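Local coordinates for glycosyl hyrolase, family 3 (Deinococcus radiodurans, PDB 3TEV), which probably hydrolyses O-glycosidic bonds, as a glycoside hydrolase of family 3 with a TIM-barrel-type N-terminal domain, at residues M23-G28 / E297-T302; V133-V138 / P143-R148; D185-S190 / L194-K199. All blocks are in the same frame, centred on the assembly; numbering follows the deposited sequence.

Interaction 1 is a buried contact between a barrel strand and a helix; interaction 2, partly buried, lies within the loop after strand 128-129, and interaction 3, at the surface, joins the loop after strand 174-180 to the short strand 196-197. Interactions 2 and 3 have centres 14 Å apart and touch: V138 packs on D185 and K199, and V144 on T186. Interaction 1 is remote, its centre 29 Å from each of the others. The chemistry changes with place. One glutamine amide reaches the C-terminal end of a barrel strand in interaction 1; apolar contacts and a bridging water join interaction 2; backbone hydrogen bonds, a salt bridge and an imidazole face join interaction 3.

Interaction 1: M23-G28 / E297-T302; sequences MIDLPG and EVQQAT
Q299 reaches from its helix to the region where strand 22-24 gives way to loop and meets just two residues, I24 and D25, with 134 Å² buried in all. The polar part is made by a single nitrogen. Q299 NE2 donates to the backbone oxygen D25 O at 3.2 Å, with an N-H...O angle of 158°; the acceptor lies close to the amide plane, while the donor stands somewhat out of the plane of the D25 carbonyl. The same NE2 is 3.0 Å from D25 OD1, but that hydrogen bond is weak, being strongly bent. Amide and carboxylate planes are turned 57° against each other. The main partner of OD1 is instead the backbone N of G294, and OD2 forms a salt bridge with K52, so the carboxylate is fixed mostly from outside this pair.

In the apolar part the flank of I24 lies against one face of the Q299 amide, the two side chains crossing at about a right angle. I24 CB lies 3.6 Å from Q299 NE2, I24 CG2 is 3.9 Å from Q299 CD, and I24 CD1 is 3.7 Å from Q299 OE1. Q299 covers this distance because its chain runs out extended beyond CG (chi2 176°).

Within the helix, T302 OG1 donates to V298 O at 3.0 Å, and T302 N reaches that oxygen from the opposite face.

The contact ties strand 22-24 to helix 296-309, which follows the adjacent strand 290-291. Y38 of helix 33-42 touches both I24 and Q299, while strand 46-49 pairs with the strand through I24.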
loop_
_atom_site.group_PDB
_atom_site.type_symbol
_atom_site.label_atom_id
_atom_site.label_comp_id
_atom_site.label_asym_id
_atom_site.label_seq_id
_atom_site.Cartn_x
_atom_site.Cartn_y
_atom_site.Cartn_z
HETATM N N MSE A 23 5.739 7.745 -1.998
HETATM C CA MSE A 23 5.607 6.922 -3.182
HETATM C C MSE A 23 4.799 7.773 -4.159
HETATM O O MSE A 23 3.671 8.212 -3.851
HETATM C CB MSE A 23 4.867 5.614 -2.868
HETATM C CG MSE A 23 4.602 4.730 -4.093
HETATM SE SE MSE A 23 3.821 2.994 -3.610
HETATM C CE MSE A 23 5.403 1.873 -3.604
ATOM N N ILE A 24 5.371 8.011 -5.329
ATOM C CA ILE A 24 4.746 8.891 -6.300
ATOM C C ILE A 24 4.412 8.153 -7.584
ATOM O O ILE A 24 4.918 7.055 -7.823
ATOM C CB ILE A 24 5.663 10.068 -6.647
ATOM C CG1 ILE A 24 6.915 9.557 -7.353
ATOM C CG2 ILE A 24 6.008 10.878 -5.400
ATOM C CD1 ILE A 24 7.739 10.689 -8.021
ATOM N N ASP A 25 3.581 8.772 -8.414
ATOM C CA ASP A 25 3.307 8.243 -9.743
ATOM C C ASP A 25 4.085 9.011 -10.800
ATOM O O ASP A 25 4.576 10.119 -10.547
ATOM C CB ASP A 25 1.788 8.201 -10.049
ATOM C CG ASP A 25 1.097 9.574 -9.953
ATOM O OD1 ASP A 25 1.517 10.459 -9.169
ATOM O OD2 ASP A 25 0.093 9.763 -10.670
ATOM N N LEU A 26 4.186 8.401 -11.979
ATOM C CA LEU A 26 4.941 8.933 -13.107
ATOM C C LEU A 26 3.995 9.206 -14.274
ATOM O O LEU A 26 2.951 8.573 -14.385
ATOM C CB LEU A 26 6.000 7.916 -13.528
ATOM C CG LEU A 26 6.903 7.442 -12.389
ATOM C CD1 LEU A 26 7.693 6.211 -12.798
ATOM C CD2 LEU A 26 7.812 8.582 -11.897
ATOM N N PRO A 27 4.359 10.161 -15.149
ATOM C CA PRO A 27 3.430 10.586 -16.209
ATOM C C PRO A 27 3.160 9.565 -17.330
ATOM O O PRO A 27 2.027 9.477 -17.809
ATOM C CB PRO A 27 4.081 11.854 -16.778
ATOM C CG PRO A 27 5.502 11.843 -16.303
ATOM C CD PRO A 27 5.554 11.027 -15.049
ATOM N N GLY A 28 4.166 8.806 -17.748
ATOM C CA GLY A 28 3.995 7.916 -18.891
ATOM C C GLY A 28 4.827 6.644 -18.946
ATOM O O GLY A 28 5.410 6.235 -17.951
ATOM N N GLU A 297 3.051 19.473 -9.056
ATOM C CA GLU A 297 2.717 20.494 -8.065
ATOM C C GLU A 297 2.139 19.941 -6.766
ATOM O O GLU A 297 2.528 20.401 -5.680
ATOM C CB GLU A 297 1.757 21.546 -8.632
ATOM C CG GLU A 297 2.352 22.421 -9.753
ATOM C CD GLU A 297 2.186 21.840 -11.174
ATOM O OE1 GLU A 297 1.816 20.649 -11.361
ATOM O OE2 GLU A 297 2.436 22.609 -12.123
ATOM N N VAL A 298 1.222 18.975 -6.838
ATOM C CA VAL A 298 0.753 18.389 -5.579
ATOM C C VAL A 298 1.812 17.537 -4.893
ATOM O O VAL A 298 1.867 17.504 -3.672
ATOM C CB VAL A 298 -0.652 17.680 -5.636
ATOM C CG1 VAL A 298 -1.640 18.544 -6.377
ATOM C CG2 VAL A 298 -0.593 16.261 -6.222
ATOM N N GLN A 299 2.654 16.863 -5.669
ATOM C CA GLN A 299 3.757 16.081 -5.095
ATOM C C GLN A 299 4.724 17.018 -4.361
ATOM O O GLN A 299 5.152 16.725 -3.229
ATOM C CB GLN A 299 4.489 15.245 -6.157
ATOM C CG GLN A 299 3.639 14.122 -6.788
ATOM C CD GLN A 299 4.360 13.369 -7.900
ATOM O OE1 GLN A 299 5.529 13.624 -8.171
ATOM N NE2 GLN A 299 3.677 12.431 -8.536
ATOM N N GLN A 300 5.027 18.153 -5.002
ATOM C CA GLN A 300 5.900 19.178 -4.445
ATOM C C GLN A 300 5.340 19.755 -3.149
ATOM O O GLN A 300 6.089 19.959 -2.182
ATOM C CB GLN A 300 6.198 20.287 -5.472
ATOM C CG GLN A 300 7.187 19.836 -6.559
ATOM C CD GLN A 300 7.422 20.866 -7.672
ATOM O OE1 GLN A 300 6.521 21.643 -8.039
ATOM N NE2 GLN A 300 8.641 20.866 -8.229
ATOM N N ALA A 301 4.028 19.965 -3.104
ATOM C CA ALA A 301 3.411 20.480 -1.892
ATOM C C ALA A 301 3.492 19.463 -0.756
ATOM O O ALA A 301 3.638 19.849 0.413
ATOM C CB ALA A 301 1.945 20.923 -2.150
ATOM N N THR A 302 3.412 18.172 -1.090
ATOM C CA THR A 302 3.542 17.130 -0.089
ATOM C C THR A 302 4.979 17.053 0.444
ATOM O O THR A 302 5.190 17.048 1.660
ATOM C CB THR A 302 3.068 15.765 -0.629
ATOM O OG1 THR A 302 1.725 15.893 -1.117
ATOM C CG2 THR A 302 3.088 14.718 0.454
#

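Interaction 2: V133-V138 / P143-R148; sequences VLDINV and PVIGDR
The excursion after strand 128-129 doubles back on itself, bringing V133, D135 and N137 against P143, I145, G146 and R148. The turn at N137 is an inverse gamma turn, closed by a weak bond from V138 N to I136 O. With its CG anti to the backbone N (chi1 -175°), N137 places ND2 3.5 Å from P143 CA. Its amide also donates to a water at 2.6 Å from ND2, and I145 N donates to the same water at 2.9 Å; one oxygen thus joins the two segments. G146, with phi at +68°, turns the chain at this point and lies beside the N137 amide.

Farther along, I145 presents its apolar side chain to both V133 and D135. I145 CG2 meets V133 CG1 at 4.0 Å, the two side chains sliding past each other in opposite directions, and I145 CD1 lies 3.7 Å from D135 OD2. The D135 carboxylate is meanwhile held by H179 ND1 and H183 N. V133 CB sits 3.3 Å from R148 O.

Such a long, folded connection at the C-terminal end of a strand is consistent with a TIM-barrel domain, whose active site is generally formed by loops of this kind.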
loop_
_atom_site.group_PDB
_atom_site.type_symbol
_atom_site.label_atom_id
_atom_site.label_comp_id
_atom_site.label_asym_id
_atom_site.label_seq_id
_atom_site.Cartn_x
_atom_site.Cartn_y
_atom_site.Cartn_z
ATOM N N VAL A 133 -6.145 -8.374 -1.946
ATOM C CA VAL A 133 -7.283 -7.783 -1.293
ATOM C C VAL A 133 -7.681 -8.773 -0.188
ATOM O O VAL A 133 -7.893 -9.948 -0.466
ATOM C CB VAL A 133 -8.430 -7.619 -2.318
ATOM C CG1 VAL A 133 -9.784 -7.373 -1.625
ATOM C CG2 VAL A 133 -8.090 -6.507 -3.315
ATOM N N LEU A 134 -7.735 -8.306 1.059
ATOM C CA LEU A 134 -8.230 -9.122 2.169
ATOM C C LEU A 134 -9.550 -8.564 2.674
ATOM O O LEU A 134 -10.033 -8.955 3.737
ATOM C CB LEU A 134 -7.223 -9.188 3.325
ATOM C CG LEU A 134 -5.812 -9.730 3.068
ATOM C CD1 LEU A 134 -4.924 -9.689 4.336
ATOM C CD2 LEU A 134 -5.882 -11.133 2.500
ATOM N N ASP A 135 -10.115 -7.620 1.924
ATOM C CA ASP A 135 -11.467 -7.129 2.185
ATOM C C ASP A 135 -12.431 -8.308 2.039
ATOM O O ASP A 135 -12.208 -9.203 1.225
ATOM C CB ASP A 135 -11.848 -5.999 1.209
ATOM C CG ASP A 135 -10.817 -4.861 1.182
ATOM O OD1 ASP A 135 -10.278 -4.478 2.246
ATOM O OD2 ASP A 135 -10.555 -4.333 0.082
ATOM N N ILE A 136 -13.487 -8.299 2.848
ATOM C CA ILE A 136 -14.509 -9.335 2.821
ATOM C C ILE A 136 -15.800 -8.784 2.239
ATOM O O ILE A 136 -16.386 -7.842 2.775
ATOM C CB ILE A 136 -14.813 -9.866 4.244
ATOM C CG1 ILE A 136 -13.539 -10.362 4.919
ATOM C CG2 ILE A 136 -15.889 -10.977 4.194
ATOM C CD1 ILE A 136 -13.700 -10.597 6.391
ATOM N N ASN A 137 -16.245 -9.392 1.148
ATOM C CA ASN A 137 -17.542 -9.082 0.538
ATOM C C ASN A 137 -18.705 -9.693 1.358
ATOM O O ASN A 137 -19.396 -10.603 0.893
ATOM C CB ASN A 137 -17.547 -9.581 -0.921
ATOM C CG ASN A 137 -18.812 -9.196 -1.683
ATOM O OD1 ASN A 137 -19.496 -10.062 -2.257
ATOM N ND2 ASN A 137 -19.134 -7.899 -1.695
ATOM N N VAL A 138 -18.918 -9.179 2.574
ATOM C CA VAL A 138 -19.807 -9.823 3.568
ATOM C C VAL A 138 -21.283 -9.503 3.366
ATOM O O VAL A 138 -22.139 -10.353 3.593
ATOM C CB VAL A 138 -19.372 -9.515 5.051
ATOM C CG1 VAL A 138 -19.497 -8.022 5.384
ATOM C CG2 VAL A 138 -20.157 -10.376 6.061
ATOM N N PRO A 143 -22.123 -4.552 -2.231
ATOM C CA PRO A 143 -20.853 -5.037 -2.781
ATOM C C PRO A 143 -19.894 -3.884 -3.139
ATOM O O PRO A 143 -19.830 -3.465 -4.299
ATOM C CB PRO A 143 -21.284 -5.830 -4.025
ATOM C CG PRO A 143 -22.615 -5.228 -4.443
ATOM C CD PRO A 143 -23.171 -4.446 -3.273
ATOM N N VAL A 144 -19.177 -3.371 -2.139
ATOM C CA VAL A 144 -18.202 -2.287 -2.344
ATOM C C VAL A 144 -16.997 -2.808 -3.142
ATOM O O VAL A 144 -16.476 -2.124 -4.035
ATOM C CB VAL A 144 -17.711 -1.657 -0.990
ATOM C CG1 VAL A 144 -16.707 -0.521 -1.236
ATOM C CG2 VAL A 144 -18.884 -1.148 -0.152
ATOM N N ILE A 145 -16.580 -4.031 -2.811
ATOM C CA ILE A 145 -15.386 -4.643 -3.385
ATOM C C ILE A 145 -15.754 -5.625 -4.506
ATOM O O ILE A 145 -15.163 -5.578 -5.593
ATOM C CB ILE A 145 -14.491 -5.271 -2.268
ATOM C CG1 ILE A 145 -14.029 -4.189 -1.264
ATOM C CG2 ILE A 145 -13.301 -6.050 -2.855
ATOM C CD1 ILE A 145 -13.355 -2.902 -1.877
ATOM N N GLY A 146 -16.739 -6.486 -4.242
ATOM C CA GLY A 146 -17.319 -7.373 -5.266
ATOM C C GLY A 146 -16.394 -8.465 -5.778
ATOM O O GLY A 146 -15.924 -9.298 -4.998
ATOM N N ASP A 147 -16.149 -8.449 -7.094
ATOM C CA ASP A 147 -15.243 -9.385 -7.802
ATOM C C ASP A 147 -13.856 -9.542 -7.178
ATOM O O ASP A 147 -13.243 -10.615 -7.240
ATOM C CB ASP A 147 -15.012 -8.895 -9.235
ATOM C CG ASP A 147 -16.236 -8.993 -10.086
ATOM O OD1 ASP A 147 -17.029 -9.944 -9.886
ATOM O OD2 ASP A 147 -16.398 -8.118 -10.970
ATOM N N ARG A 148 -13.367 -8.446 -6.610
ATOM C CA ARG A 148 -11.979 -8.315 -6.199
ATOM C C ARG A 148 -11.670 -8.963 -4.842
ATOM O O ARG A 148 -10.504 -9.096 -4.479
ATOM C CB ARG A 148 -11.570 -6.838 -6.215
ATOM C CG ARG A 148 -11.847 -6.113 -7.543
ATOM C CD ARG A 148 -11.729 -4.600 -7.372
ATOM N NE ARG A 148 -10.537 -4.262 -6.589
ATOM C CZ ARG A 148 -10.321 -3.111 -5.952
ATOM N NH1 ARG A 148 -9.192 -2.946 -5.271
ATOM N NH2 ARG A 148 -11.223 -2.135 -5.987
HETATM O O HOH W 1 -17.703 -5.904 -0.839
#

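Interaction 3: D185-S190 / L194-K199; sequences DTHQDS and LPRVSK
H187 and R196 form a single antiparallel bridge of the hydrogen-bonded type, joining the loop after strand 174-180 to the short strand 196-197, which itself pairs in parallel with strand 228-229. At the start of the second segment, L194 contributes its backbone oxygen: a water donates to L194 O and accepts from D189 N, extending the link beyond the bridge.

P195 follows, its ring beside two side chains that point the same way as its own. P195 CB lies 3.7 Å from Q188 CG and 3.9 Å from T186 CB.

R196 carries the bridge. H187 N donates to R196 O at 2.9 Å and nearly straight (173°), in the carbonyl plane, whereas the return bond from R196 N, also 2.9 Å long, meets H187 O from a direction tilted 34° out of that carbonyl plane. The imidazole folds over the strand, with CG between the backbone N and the carbonyl carbon (chi1 69°). R196 O therefore lies over one face, offset toward the rim, and R196 CB makes a CH-pi contact 4.2 Å from the centroid of the H187 ring. The guanidinium turns away to a salt bridge with D230.

V197 packs its CG2 against T186 CG2 at 3.7 Å. S198 then brings OG to the edge of the H187 ring, near its plane, next to CE1.

K199 ends the segment. Its extended chain crosses D185 at about a right angle and reaches it in a salt bridge; E208 forms a second, stronger one. D185 OD1 accepts from N139 ND2 and N142 ND2. Putting an alanine at D185 would probably leave the K199 ammonium with one carboxylate fewer and deprive both asparagines of an acceptor. Within the salt bridge, K199 NZ lies 3.1 Å from D185 OD2, in a weak hydrogen bond.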
loop_
_atom_site.group_PDB
_atom_site.type_symbol
_atom_site.label_atom_id
_atom_site.label_comp_id
_atom_site.label_asym_id
_atom_site.label_seq_id
_atom_site.Cartn_x
_atom_site.Cartn_y
_atom_site.Cartn_z
ATOM N N ASP A 185 -17.423 -3.566 3.879
ATOM C CA ASP A 185 -18.812 -3.234 4.216
ATOM C C ASP A 185 -19.004 -1.807 4.749
ATOM O O ASP A 185 -19.576 -1.588 5.817
ATOM C CB ASP A 185 -19.366 -4.283 5.180
ATOM C CG ASP A 185 -20.864 -4.162 5.390
ATOM O OD1 ASP A 185 -21.598 -3.733 4.466
ATOM O OD2 ASP A 185 -21.305 -4.497 6.501
ATOM N N THR A 186 -18.537 -0.845 3.960
ATOM C CA THR A 186 -18.480 0.573 4.354
ATOM C C THR A 186 -19.737 1.315 3.906
ATOM O O THR A 186 -20.364 0.901 2.933
ATOM C CB THR A 186 -17.215 1.251 3.768
ATOM O OG1 THR A 186 -17.201 1.127 2.339
ATOM C CG2 THR A 186 -15.968 0.581 4.293
ATOM N N HIS A 187 -20.125 2.365 4.639
ATOM C CA HIS A 187 -21.233 3.250 4.222
ATOM C C HIS A 187 -20.803 4.720 4.098
ATOM O O HIS A 187 -20.195 5.281 5.019
ATOM C CB HIS A 187 -22.516 3.072 5.076
ATOM C CG HIS A 187 -22.413 3.560 6.498
ATOM N ND1 HIS A 187 -22.211 2.710 7.571
ATOM C CD2 HIS A 187 -22.539 4.802 7.031
ATOM C CE1 HIS A 187 -22.185 3.409 8.694
ATOM N NE2 HIS A 187 -22.384 4.682 8.395
ATOM N N GLN A 188 -21.089 5.310 2.932
ATOM C CA GLN A 188 -20.791 6.716 2.642
ATOM C C GLN A 188 -22.045 7.561 2.697
ATOM O O GLN A 188 -23.002 7.320 1.970
ATOM C CB GLN A 188 -20.196 6.888 1.243
ATOM C CG GLN A 188 -18.740 6.593 1.114
ATOM C CD GLN A 188 -18.118 7.287 -0.084
ATOM O OE1 GLN A 188 -17.630 8.421 0.013
ATOM N NE2 GLN A 188 -18.111 6.600 -1.222
ATOM N N ASP A 189 -22.011 8.583 3.534
ATOM C CA ASP A 189 -23.111 9.523 3.675
ATOM C C ASP A 189 -23.285 10.424 2.409
ATOM O O ASP A 189 -24.400 10.787 2.041
ATOM C CB ASP A 189 -22.870 10.316 4.968
ATOM C CG ASP A 189 -23.741 11.535 5.085
ATOM O OD1 ASP A 189 -24.877 11.407 5.598
ATOM O OD2 ASP A 189 -23.269 12.629 4.685
ATOM N N SER A 190 -22.178 10.778 1.756
ATOM C CA SER A 190 -22.188 11.436 0.443
ATOM C C SER A 190 -20.835 11.163 -0.225
ATOM O O SER A 190 -19.943 10.598 0.415
ATOM C CB SER A 190 -22.423 12.949 0.573
ATOM O OG SER A 190 -21.224 13.632 0.890
ATOM N N LEU A 194 -16.076 10.794 4.313
ATOM C CA LEU A 194 -15.296 9.577 4.489
ATOM C C LEU A 194 -16.244 8.409 4.727
ATOM O O LEU A 194 -17.206 8.545 5.462
ATOM C CB LEU A 194 -14.330 9.704 5.671
ATOM C CG LEU A 194 -13.194 10.718 5.488
ATOM C CD1 LEU A 194 -12.440 10.911 6.799
ATOM C CD2 LEU A 194 -12.229 10.288 4.362
ATOM N N PRO A 195 -15.991 7.261 4.087
ATOM C CA PRO A 195 -16.822 6.113 4.416
ATOM C C PRO A 195 -16.632 5.715 5.873
ATOM O O PRO A 195 -15.547 5.920 6.428
ATOM C CB PRO A 195 -16.307 5.008 3.484
ATOM C CG PRO A 195 -15.125 5.569 2.762
ATOM C CD PRO A 195 -15.112 7.031 2.925
ATOM N N ARG A 196 -17.690 5.176 6.481
ATOM C CA ARG A 196 -17.672 4.735 7.873
ATOM C C ARG A 196 -18.016 3.253 8.002
ATOM O O ARG A 196 -18.724 2.692 7.167
ATOM C CB ARG A 196 -18.667 5.531 8.728
ATOM C CG ARG A 196 -18.468 7.023 8.746
ATOM C CD ARG A 196 -19.404 7.697 9.757
ATOM N NE ARG A 196 -18.934 7.569 11.142
ATOM C CZ ARG A 196 -18.079 8.414 11.736
ATOM N NH1 ARG A 196 -17.587 9.462 11.067
ATOM N NH2 ARG A 196 -17.711 8.211 13.004
ATOM N N VAL A 197 -17.519 2.634 9.064
ATOM C CA VAL A 197 -17.950 1.316 9.479
ATOM C C VAL A 197 -18.384 1.467 10.927
ATOM O O VAL A 197 -17.610 1.909 11.765
ATOM C CB VAL A 197 -16.823 0.279 9.339
ATOM C CG1 VAL A 197 -17.213 -1.067 9.976
ATOM C CG2 VAL A 197 -16.468 0.090 7.880
ATOM N N SER A 198 -19.628 1.120 11.218
ATOM C CA SER A 198 -20.153 1.350 12.560
ATOM C C SER A 198 -20.313 0.065 13.395
ATOM O O SER A 198 -20.901 0.096 14.481
ATOM C CB SER A 198 -21.488 2.074 12.461
ATOM O OG SER A 198 -22.422 1.174 11.886
ATOM N N LYS A 199 -19.801 -1.054 12.883
ATOM C CA LYS A 199 -19.814 -2.347 13.593
ATOM C C LYS A 199 -19.038 -2.289 14.898
ATOM O O LYS A 199 -18.070 -1.532 15.025
ATOM C CB LYS A 199 -19.170 -3.428 12.716
ATOM C CG LYS A 199 -19.918 -3.705 11.426
ATOM C CD LYS A 199 -19.190 -4.721 10.566
ATOM C CE LYS A 199 -19.968 -4.958 9.285
ATOM N NZ LYS A 199 -19.289 -5.944 8.398
HETATM O O HOH W 2 -19.984 8.822 5.764
#